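Local atomic coordinates of Alp7A (Bacillus subtilis, PDB entry 5EC0), a protein that binds adenine nucleotide and, as a plasmid-encoded bacterial relative of actin, probably forms filaments that segregate plasmid DNA. Residues 211-216 with 324-329; 301-306 with 332-337. All blocks are in the same frame, centred on the assembly; numbering follows the deposited sequence.

How the contacts relate
Both contacts lie in the C-terminal domain of this actin-like protein and meet the same ADP, their centres about 10 Å apart. Contact 1 joins two parallel strands of the central sheet, and the glycines that follow them hold the diphosphate. Contact 2 begins a turn further on, on the adenine side: helix 328-333, whose first residues belong to contact 1, carries Glu332 and Val333 alongside N7 and C8 of the base, and the chain then passes into helix 335-346, which packs on helix 292-313. The segments alternate along the chain, 301-306 falling between 211-216 and 324-329, with 332-337 following. Contact 1 sits about 11 Å from the chain centre and contact 2 about 19 Å.

Contact 1 of 2, residues 211-216 with 324-329; sequences CDLGGG and YLYFGG. With ADP (adenosine-5'-diphosphate), chain D.
In the central sheet of an actin-type nucleotide-binding domain, strands 211-213 and 324-327 pair in parallel, and the chain beyond each strand meets ADP. Cys211 N donates to Leu325 O (2.8 Å), Phe327 N to Cys211 O, and Leu213 N to Phe327 O. On one face of the sheet Cys211 CB lies 3.8 Å from Tyr326 CD1, and its sulfur sits obliquely to that ring, whose hydroxyl is bonded to His355. On the other face, chi1 of 55° sets the Phe327 ring between its own backbone N and carbonyl carbon and folds it under the neighbouring strand, where Asp212 CA makes a CH-pi contact 4.0 Å from the ring centroid. Asp212 CG lies 3.6 Å from Phe327 CE2, carboxylate and ring planes 27° apart. Replacing Phe327 by alanine would probably leave Asp212 CA and CB without this cover and open a gap beside Leu364. Asp212 OD2 is held by Ser181 and Asn365, with a magnesium ion nearby. Gly329 N, at a helix start, gives ADP O2A a 2.8 Å bond, and Gly215 N reaches ADP O3A at 3.2 Å. Gly214 and Gly329 leave little room for a CB beside the nucleotide, consistent with the phosphate-2 and adenosine motifs of actin relatives.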
ATOM      1  N   CYS A 211       6.432  13.023  -1.096  1.00 25.80           N
ATOM      2  CA  CYS A 211       5.106  13.176  -0.490  1.00 22.81           C
ATOM      3  C   CYS A 211       4.208  11.965  -0.730  1.00 30.43           C
ATOM      4  O   CYS A 211       3.585  11.834  -1.788  1.00 28.84           O
ATOM      5  CB  CYS A 211       4.422  14.424  -1.022  1.00 24.99           C
ATOM      6  SG  CYS A 211       5.416  15.896  -0.818  1.00 37.83           S
ATOM      7  N   ASP A 212       4.166  11.082   0.262  1.00 30.97           N
ATOM      8  CA  ASP A 212       3.337   9.883   0.224  1.00 24.23           C
ATOM      9  C   ASP A 212       1.905  10.234   0.660  1.00 24.01           C
ATOM     10  O   ASP A 212       1.582  10.216   1.854  1.00 26.93           O
ATOM     11  CB  ASP A 212       3.952   8.802   1.126  1.00 22.69           C
ATOM     12  CG  ASP A 212       3.289   7.437   0.970  1.00 19.73           C
ATOM     13  OD1 ASP A 212       2.206   7.334   0.345  1.00 31.38           O
ATOM     14  OD2 ASP A 212       3.851   6.462   1.514  1.00 19.90           O
ATOM     15  N   LEU A 213       1.055  10.573  -0.304  1.00 22.74           N
ATOM     16  CA  LEU A 213      -0.300  11.011   0.024  1.00 23.99           C
ATOM     17  C   LEU A 213      -1.260   9.831   0.028  1.00 31.13           C
ATOM     18  O   LEU A 213      -1.558   9.275  -1.030  1.00 26.09           O
ATOM     19  CB  LEU A 213      -0.790  12.085  -0.969  1.00 28.81           C
ATOM     20  CG  LEU A 213       0.166  13.252  -1.293  1.00 35.92           C
ATOM     21  CD1 LEU A 213      -0.378  14.171  -2.405  1.00 26.65           C
ATOM     22  CD2 LEU A 213       0.518  14.054  -0.051  1.00 32.62           C
ATOM     23  N   GLY A 214      -1.762   9.474   1.208  1.00 31.23           N
ATOM     24  CA  GLY A 214      -2.655   8.340   1.348  1.00 26.70           C
ATOM     25  C   GLY A 214      -4.065   8.706   1.783  1.00 34.02           C
ATOM     26  O   GLY A 214      -4.383   9.879   1.982  1.00 37.30           O
ATOM     27  N   GLY A 215      -4.914   7.693   1.931  1.00 34.84           N
ATOM     28  CA  GLY A 215      -6.290   7.884   2.364  1.00 28.23           C
ATOM     29  C   GLY A 215      -6.378   8.384   3.792  1.00 32.26           C
ATOM     30  O   GLY A 215      -7.210   9.231   4.095  1.00 39.41           O
ATOM     31  N   GLY A 216      -5.506   7.886   4.668  1.00 38.51           N
ATOM     32  CA  GLY A 216      -5.605   8.213   6.084  1.00 36.22           C
ATOM     33  C   GLY A 216      -4.467   9.028   6.677  1.00 39.12           C
ATOM     34  O   GLY A 216      -4.615   9.624   7.749  1.00 42.90           O
ATOM     35  N   TYR A 324       9.567  18.394  -5.598  1.00 35.26           N
ATOM     36  CA  TYR A 324       8.521  17.652  -4.909  1.00 33.64           C
ATOM     37  C   TYR A 324       8.096  16.469  -5.753  1.00 33.57           C
ATOM     38  O   TYR A 324       7.729  16.624  -6.930  1.00 35.32           O
ATOM     39  CB  TYR A 324       7.329  18.572  -4.598  1.00 36.29           C
ATOM     40  CG  TYR A 324       7.721  19.685  -3.651  1.00 37.12           C
ATOM     41  CD1 TYR A 324       8.437  20.790  -4.100  1.00 39.99           C
ATOM     42  CD2 TYR A 324       7.414  19.607  -2.302  1.00 38.52           C
ATOM     43  CE1 TYR A 324       8.832  21.784  -3.235  1.00 33.97           C
ATOM     44  CE2 TYR A 324       7.789  20.594  -1.433  1.00 32.16           C
ATOM     45  CZ  TYR A 324       8.504  21.678  -1.902  1.00 35.12           C
ATOM     46  OH  TYR A 324       8.877  22.654  -1.032  1.00 36.83           O
ATOM     47  N   LEU A 325       8.179  15.282  -5.160  1.00 28.74           N
ATOM     48  CA  LEU A 325       7.689  14.077  -5.800  1.00 25.60           C
ATOM     49  C   LEU A 325       6.495  13.551  -5.027  1.00 29.30           C
ATOM     50  O   LEU A 325       6.639  13.128  -3.881  1.00 29.07           O
ATOM     51  CB  LEU A 325       8.763  12.990  -5.891  1.00 31.33           C
ATOM     52  CG  LEU A 325       8.216  11.827  -6.742  1.00 36.32           C
ATOM     53  CD1 LEU A 325       8.511  12.021  -8.232  1.00 34.84           C
ATOM     54  CD2 LEU A 325       8.621  10.420  -6.256  1.00 29.01           C
ATOM     55  N   TYR A 326       5.331  13.557  -5.679  1.00 27.79           N
ATOM     56  CA  TYR A 326       4.054  13.157  -5.075  1.00 26.12           C
ATOM     57  C   TYR A 326       3.671  11.733  -5.459  1.00 26.30           C
ATOM     58  O   TYR A 326       3.702  11.381  -6.632  1.00 28.74           O
ATOM     59  CB  TYR A 326       2.929  14.129  -5.506  1.00 25.10           C
ATOM     60  CG  TYR A 326       3.219  15.597  -5.224  1.00 27.61           C
ATOM     61  CD1 TYR A 326       2.861  16.173  -4.011  1.00 28.22           C
ATOM     62  CD2 TYR A 326       3.848  16.399  -6.167  1.00 30.21           C
ATOM     63  CE1 TYR A 326       3.126  17.499  -3.743  1.00 32.66           C
ATOM     64  CE2 TYR A 326       4.112  17.738  -5.909  1.00 27.84           C
ATOM     65  CZ  TYR A 326       3.750  18.275  -4.693  1.00 30.41           C
ATOM     66  OH  TYR A 326       4.007  19.590  -4.411  1.00 29.62           O
ATOM     67  N   PHE A 327       3.321  10.907  -4.477  1.00 32.89           N
ATOM     68  CA  PHE A 327       2.827   9.556  -4.768  1.00 25.79           C
ATOM     69  C   PHE A 327       1.805   9.079  -3.719  1.00 26.93           C
ATOM     70  O   PHE A 327       1.176   9.883  -3.034  1.00 24.03           O
ATOM     71  CB  PHE A 327       3.998   8.538  -4.906  1.00 24.71           C
ATOM     72  CG  PHE A 327       4.933   8.475  -3.708  1.00 26.32           C
ATOM     73  CD1 PHE A 327       5.887   9.460  -3.498  1.00 24.19           C
ATOM     74  CD2 PHE A 327       4.876   7.407  -2.818  1.00 24.74           C
ATOM     75  CE1 PHE A 327       6.741   9.399  -2.396  1.00 23.51           C
ATOM     76  CE2 PHE A 327       5.731   7.326  -1.734  1.00 29.50           C
ATOM     77  CZ  PHE A 327       6.669   8.320  -1.519  1.00 23.57           C
ATOM     78  N   GLY A 328       1.639   7.765  -3.589  1.00 24.06           N
ATOM     79  CA  GLY A 328       0.503   7.245  -2.848  1.00 28.55           C
ATOM     80  C   GLY A 328      -0.739   7.220  -3.736  1.00 28.76           C
ATOM     81  O   GLY A 328      -0.744   7.812  -4.828  1.00 25.04           O
ATOM     82  N   GLY A 329      -1.785   6.542  -3.265  1.00 25.83           N
ATOM     83  CA  GLY A 329      -3.017   6.379  -4.025  1.00 26.64           C
ATOM     84  C   GLY A 329      -3.786   7.682  -4.189  1.00 26.66           C
ATOM     85  O   GLY A 329      -4.445   7.913  -5.204  1.00 43.00           O
TER
HETATM   86  PB  ADP D 403      -3.758   4.348   2.509  1.00 58.56           P
HETATM   87  O1B ADP D 403      -2.909   3.085   2.577  1.00 38.66           O
HETATM   88  O2B ADP D 403      -3.601   5.322   3.665  1.00 56.80           O
HETATM   89  O3B ADP D 403      -5.214   4.150   2.159  1.00 62.29           O
HETATM   90  PA  ADP D 403      -3.023   4.566  -0.284  1.00 33.43           P
HETATM   91  O1A ADP D 403      -3.338   3.088  -0.344  1.00 40.40           O
HETATM   92  O2A ADP D 403      -1.743   5.097  -0.904  1.00 24.57           O
HETATM   93  O3A ADP D 403      -3.151   5.136   1.229  1.00 54.81           O
HETATM   94  O5' ADP D 403      -4.237   5.376  -0.932  1.00 44.01           O
HETATM   95  C5' ADP D 403      -5.563   4.866  -0.970  1.00 39.49           C
HETATM   96  C4' ADP D 403      -6.270   5.752  -1.974  1.00 31.93           C
HETATM   97  O4' ADP D 403      -5.832   5.380  -3.277  1.00 33.87           O
HETATM   98  C3' ADP D 403      -7.779   5.603  -1.997  1.00 34.83           C
HETATM   99  O3' ADP D 403      -8.396   6.643  -1.239  1.00 41.55           O
HETATM  100  C2' ADP D 403      -8.149   5.749  -3.461  1.00 38.61           C
HETATM  101  O2' ADP D 403      -8.816   7.001  -3.621  1.00 31.46           O
HETATM  102  C1' ADP D 403      -6.824   5.776  -4.214  1.00 35.07           C
HETATM  103  N9  ADP D 403      -6.764   4.870  -5.384  1.00 33.40           N
HETATM  104  C8  ADP D 403      -6.299   5.261  -6.589  1.00 37.07           C
HETATM  105  N7  ADP D 403      -6.344   4.247  -7.482  1.00 38.40           N
HETATM  106  C5  ADP D 403      -6.832   3.176  -6.837  1.00 32.10           C
HETATM  107  C6  ADP D 403      -7.125   1.786  -7.237  1.00 39.87           C
HETATM  108  N6  ADP D 403      -6.880   1.387  -8.515  1.00 49.53           N
HETATM  109  N1  ADP D 403      -7.625   0.959  -6.293  1.00 34.59           N
HETATM  110  C2  ADP D 403      -7.863   1.392  -5.034  1.00 34.28           C
HETATM  111  N3  ADP D 403      -7.623   2.651  -4.588  1.00 27.02           N
HETATM  112  C4  ADP D 403      -7.115   3.581  -5.448  1.00 27.07           C

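Contact 2 of 2, residues 301-306 with 332-337; sequences EYTEIK and EVLEES. With ADP (adenosine-5'-diphosphate), chain D.
Leu334 and Ser337 meet helix 292-313 chiefly through Thr303, with Tyr302 flanking the leucine, and no hydrogen bond crosses between the two segments. Leu334 CD1 comes to the edge of the Tyr302 ring, near its plane, 3.7 Å from CD2; a methyl thus meets the ring's rim and not its face. Thr303 and Leu334 lie alongside, pointing opposite ways, with Thr303 OG1 3.4 Å from Leu334 CD2. The same oxygen lies 3.1 Å from Ser337 CB, while the Thr303 methyl CG2 rests against the backbone carbonyl of Ser337. The aliphatic part of Lys306 adds a lighter touch, CG standing 4.2 Å from Leu334 CD1.

A second shell sets these groups in place. With chi1 at -61°, Thr303 OG1 lies beside its own backbone N and hydrogen-bonds to Leu299 O one turn earlier in the helix, while CG2, anti to the backbone N, turns to the Ser337 carbonyl. The Tyr302 ring packs edge-to-face with Phe243 and also against His246. Lys306 bends at chi2 and chi3, carrying NZ away to a salt bridge with Asp218 and a hydrogen bond to Gln309. At the start of the other segment, Val333 CG2 approaches ADP C8 at 3.9 Å, backed by Ile269 and Tyr270. Glu332 OE1 stands 3.4 Å from ADP N7 as its other oxygen takes the backbone N-H of Arg362.

Thr303 OG1, bonded to Leu299 O within its helix, and Lys306 NZ, bonded to Asp218 and Gln309, thus find their partners elsewhere than across the contact. Van der Waals contacts make the join to the segment bordering the nucleotide, among them those of a hydroxyl already bonded in its own helix. With no hydrogen bond crossing, the helices are probably held here by fit and burial.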
ATOM      1  N   GLU A 301      -9.587  21.871  -3.796  1.00 37.11           N
ATOM      2  CA  GLU A 301      -9.534  22.345  -2.403  1.00 45.07           C
ATOM      3  C   GLU A 301      -8.549  21.534  -1.573  1.00 42.95           C
ATOM      4  O   GLU A 301      -7.649  22.094  -0.940  1.00 40.95           O
ATOM      5  CB  GLU A 301     -10.907  22.269  -1.719  1.00 42.74           C
ATOM      6  CG  GLU A 301     -11.991  23.165  -2.279  1.00 60.64           C
ATOM      7  CD  GLU A 301     -13.348  22.864  -1.661  1.00 68.47           C
ATOM      8  OE1 GLU A 301     -13.379  22.359  -0.513  1.00 71.37           O
ATOM      9  OE2 GLU A 301     -14.373  23.105  -2.333  1.00 67.18           O
ATOM     10  N   TYR A 302      -8.746  20.215  -1.572  1.00 35.15           N
ATOM     11  CA  TYR A 302      -7.905  19.309  -0.810  1.00 37.92           C
ATOM     12  C   TYR A 302      -6.441  19.432  -1.236  1.00 35.62           C
ATOM     13  O   TYR A 302      -5.547  19.514  -0.400  1.00 42.24           O
ATOM     14  CB  TYR A 302      -8.391  17.854  -0.966  1.00 39.96           C
ATOM     15  CG  TYR A 302      -7.613  16.881  -0.107  1.00 39.81           C
ATOM     16  CD1 TYR A 302      -7.858  16.786   1.264  1.00 35.66           C
ATOM     17  CD2 TYR A 302      -6.617  16.071  -0.659  1.00 39.23           C
ATOM     18  CE1 TYR A 302      -7.133  15.899   2.067  1.00 32.21           C
ATOM     19  CE2 TYR A 302      -5.887  15.188   0.130  1.00 35.17           C
ATOM     20  CZ  TYR A 302      -6.150  15.112   1.497  1.00 33.63           C
ATOM     21  OH  TYR A 302      -5.441  14.252   2.298  1.00 30.97           O
ATOM     22  N   THR A 303      -6.206  19.462  -2.541  1.00 38.10           N
ATOM     23  CA  THR A 303      -4.855  19.568  -3.087  1.00 33.47           C
ATOM     24  C   THR A 303      -4.168  20.861  -2.623  1.00 39.68           C
ATOM     25  O   THR A 303      -2.977  20.866  -2.295  1.00 38.00           O
ATOM     26  CB  THR A 303      -4.890  19.492  -4.632  1.00 31.37           C
ATOM     27  OG1 THR A 303      -5.448  18.232  -5.030  1.00 33.02           O
ATOM     28  CG2 THR A 303      -3.493  19.625  -5.233  1.00 30.88           C
ATOM     29  N   GLU A 304      -4.926  21.953  -2.570  1.00 38.11           N
ATOM     30  CA  GLU A 304      -4.387  23.221  -2.095  1.00 41.87           C
ATOM     31  C   GLU A 304      -3.901  23.076  -0.647  1.00 41.65           C
ATOM     32  O   GLU A 304      -2.839  23.578  -0.285  1.00 42.95           O
ATOM     33  CB  GLU A 304      -5.428  24.344  -2.249  1.00 39.01           C
ATOM     34  CG  GLU A 304      -5.177  25.189  -3.514  1.00 52.33           C
ATOM     35  CD  GLU A 304      -6.408  25.907  -4.040  1.00 65.57           C
ATOM     36  OE1 GLU A 304      -7.518  25.652  -3.536  1.00 73.27           O
ATOM     37  OE2 GLU A 304      -6.264  26.732  -4.968  1.00 73.53           O
ATOM     38  N   ILE A 305      -4.653  22.352   0.169  1.00 44.28           N
ATOM     39  CA  ILE A 305      -4.200  22.038   1.516  1.00 46.43           C
ATOM     40  C   ILE A 305      -2.924  21.165   1.480  1.00 44.26           C
ATOM     41  O   ILE A 305      -1.998  21.393   2.249  1.00 42.94           O
ATOM     42  CB  ILE A 305      -5.323  21.342   2.323  1.00 50.66           C
ATOM     43  CG1 ILE A 305      -6.497  22.311   2.541  1.00 50.76           C
ATOM     44  CG2 ILE A 305      -4.815  20.879   3.672  1.00 50.79           C
ATOM     45  CD1 ILE A 305      -7.826  21.614   2.759  1.00 50.31           C
ATOM     46  N   LYS A 306      -2.856  20.190   0.574  1.00 41.04           N
ATOM     47  CA  LYS A 306      -1.681  19.317   0.515  1.00 36.64           C
ATOM     48  C   LYS A 306      -0.421  20.071   0.078  1.00 36.97           C
ATOM     49  O   LYS A 306       0.633  19.942   0.705  1.00 36.37           O
ATOM     50  CB  LYS A 306      -1.920  18.123  -0.421  1.00 37.39           C
ATOM     51  CG  LYS A 306      -3.071  17.190  -0.051  1.00 35.00           C
ATOM     52  CD  LYS A 306      -2.913  16.529   1.320  1.00 34.77           C
ATOM     53  CE  LYS A 306      -3.644  17.305   2.407  1.00 35.78           C
ATOM     54  NZ  LYS A 306      -3.436  16.711   3.750  1.00 35.76           N
ATOM     55  N   GLU A 332      -1.982   9.886  -6.925  1.00 30.46           N
ATOM     56  CA  GLU A 332      -2.466   9.422  -8.222  1.00 31.61           C
ATOM     57  C   GLU A 332      -3.781  10.097  -8.626  1.00 30.93           C
ATOM     58  O   GLU A 332      -3.940  10.547  -9.752  1.00 38.50           O
ATOM     59  CB  GLU A 332      -2.635   7.894  -8.171  1.00 27.06           C
ATOM     60  CG  GLU A 332      -2.863   7.225  -9.518  1.00 35.77           C
ATOM     61  CD  GLU A 332      -2.715   5.705  -9.436  1.00 48.04           C
ATOM     62  OE1 GLU A 332      -3.741   5.016  -9.596  1.00 47.54           O
ATOM     63  OE2 GLU A 332      -1.576   5.203  -9.215  1.00 45.04           O
ATOM     64  N   VAL A 333      -4.712  10.176  -7.686  1.00 29.44           N
ATOM     65  CA  VAL A 333      -6.018  10.780  -7.915  1.00 28.61           C
ATOM     66  C   VAL A 333      -5.911  12.296  -8.108  1.00 35.65           C
ATOM     67  O   VAL A 333      -6.607  12.902  -8.946  1.00 34.32           O
ATOM     68  CB  VAL A 333      -6.955  10.455  -6.734  1.00 28.92           C
ATOM     69  CG1 VAL A 333      -8.161  11.374  -6.708  1.00 32.62           C
ATOM     70  CG2 VAL A 333      -7.370   8.971  -6.783  1.00 30.82           C
ATOM     71  N   LEU A 334      -4.999  12.889  -7.347  1.00 31.58           N
ATOM     72  CA  LEU A 334      -4.833  14.328  -7.299  1.00 34.13           C
ATOM     73  C   LEU A 334      -3.918  14.864  -8.391  1.00 33.41           C
ATOM     74  O   LEU A 334      -3.632  16.063  -8.423  1.00 40.40           O
ATOM     75  CB  LEU A 334      -4.277  14.751  -5.930  1.00 38.42           C
ATOM     76  CG  LEU A 334      -5.092  14.543  -4.652  1.00 36.57           C
ATOM     77  CD1 LEU A 334      -4.417  15.282  -3.520  1.00 27.92           C
ATOM     78  CD2 LEU A 334      -6.528  15.020  -4.816  1.00 34.25           C
ATOM     79  N   GLU A 335      -3.452  13.986  -9.269  1.00 28.64           N
ATOM     80  CA  GLU A 335      -2.408  14.350 -10.223  1.00 35.50           C
ATOM     81  C   GLU A 335      -2.748  15.593 -11.046  1.00 41.88           C
ATOM     82  O   GLU A 335      -1.946  16.527 -11.154  1.00 42.60           O
ATOM     83  CB  GLU A 335      -2.112  13.192 -11.170  1.00 31.01           C
ATOM     84  CG  GLU A 335      -1.143  13.599 -12.268  1.00 39.17           C
ATOM     85  CD  GLU A 335      -0.708  12.451 -13.160  1.00 49.57           C
ATOM     86  OE1 GLU A 335      -1.345  11.373 -13.133  1.00 59.28           O
ATOM     87  OE2 GLU A 335       0.289  12.634 -13.883  1.00 45.41           O
ATOM     88  N   GLU A 336      -3.943  15.592 -11.623  1.00 35.28           N
ATOM     89  CA  GLU A 336      -4.426  16.730 -12.381  1.00 39.19           C
ATOM     90  C   GLU A 336      -4.496  17.995 -11.502  1.00 48.56           C
ATOM     91  O   GLU A 336      -4.069  19.084 -11.915  1.00 47.76           O
ATOM     92  CB  GLU A 336      -5.796  16.402 -12.983  1.00 37.66           C
ATOM     93  CG  GLU A 336      -6.476  17.538 -13.738  1.00 46.50           C
ATOM     94  CD  GLU A 336      -7.936  17.217 -14.083  1.00 57.32           C
ATOM     95  OE1 GLU A 336      -8.434  16.143 -13.677  1.00 66.69           O
ATOM     96  OE2 GLU A 336      -8.589  18.036 -14.756  1.00 52.27           O
ATOM     97  N   SER A 337      -5.029  17.833 -10.295  1.00 33.09           N
ATOM     98  CA  SER A 337      -5.217  18.932  -9.354  1.00 35.94           C
ATOM     99  C   SER A 337      -3.889  19.549  -8.955  1.00 39.22           C
ATOM    100  O   SER A 337      -3.772  20.757  -8.755  1.00 39.19           O
ATOM    101  CB  SER A 337      -5.943  18.437  -8.099  1.00 35.11           C
ATOM    102  OG  SER A 337      -7.294  18.121  -8.381  1.00 47.14           O
TER
HETATM  103  PB  ADP D 403      -3.758   4.348   2.509  1.00 58.56           P
HETATM  104  O1B ADP D 403      -2.909   3.085   2.577  1.00 38.66           O
HETATM  105  O2B ADP D 403      -3.601   5.322   3.665  1.00 56.80           O
HETATM  106  O3B ADP D 403      -5.214   4.150   2.159  1.00 62.29           O
HETATM  107  PA  ADP D 403      -3.023   4.566  -0.284  1.00 33.43           P
HETATM  108  O1A ADP D 403      -3.338   3.088  -0.344  1.00 40.40           O
HETATM  109  O2A ADP D 403      -1.743   5.097  -0.904  1.00 24.57           O
HETATM  110  O3A ADP D 403      -3.151   5.136   1.229  1.00 54.81           O
HETATM  111  O5' ADP D 403      -4.237   5.376  -0.932  1.00 44.01           O
HETATM  112  C5' ADP D 403      -5.563   4.866  -0.970  1.00 39.49           C
HETATM  113  C4' ADP D 403      -6.270   5.752  -1.974  1.00 31.93           C
HETATM  114  O4' ADP D 403      -5.832   5.380  -3.277  1.00 33.87           O
HETATM  115  C3' ADP D 403      -7.779   5.603  -1.997  1.00 34.83           C
HETATM  116  O3' ADP D 403      -8.396   6.643  -1.239  1.00 41.55           O
HETATM  117  C2' ADP D 403      -8.149   5.749  -3.461  1.00 38.61           C
HETATM  118  O2' ADP D 403      -8.816   7.001  -3.621  1.00 31.46           O
HETATM  119  C1' ADP D 403      -6.824   5.776  -4.214  1.00 35.07           C
HETATM  120  N9  ADP D 403      -6.764   4.870  -5.384  1.00 33.40           N
HETATM  121  C8  ADP D 403      -6.299   5.261  -6.589  1.00 37.07           C
HETATM  122  N7  ADP D 403      -6.344   4.247  -7.482  1.00 38.40           N
HETATM  123  C5  ADP D 403      -6.832   3.176  -6.837  1.00 32.10           C
HETATM  124  C6  ADP D 403      -7.125   1.786  -7.237  1.00 39.87           C
HETATM  125  N6  ADP D 403      -6.880   1.387  -8.515  1.00 49.53           N
HETATM  126  N1  ADP D 403      -7.625   0.959  -6.293  1.00 34.59           N
HETATM  127  C2  ADP D 403      -7.863   1.392  -5.034  1.00 34.28           C
HETATM  128  N3  ADP D 403      -7.623   2.651  -4.588  1.00 27.02           N
HETATM  129  C4  ADP D 403      -7.115   3.581  -5.448  1.00 27.07           C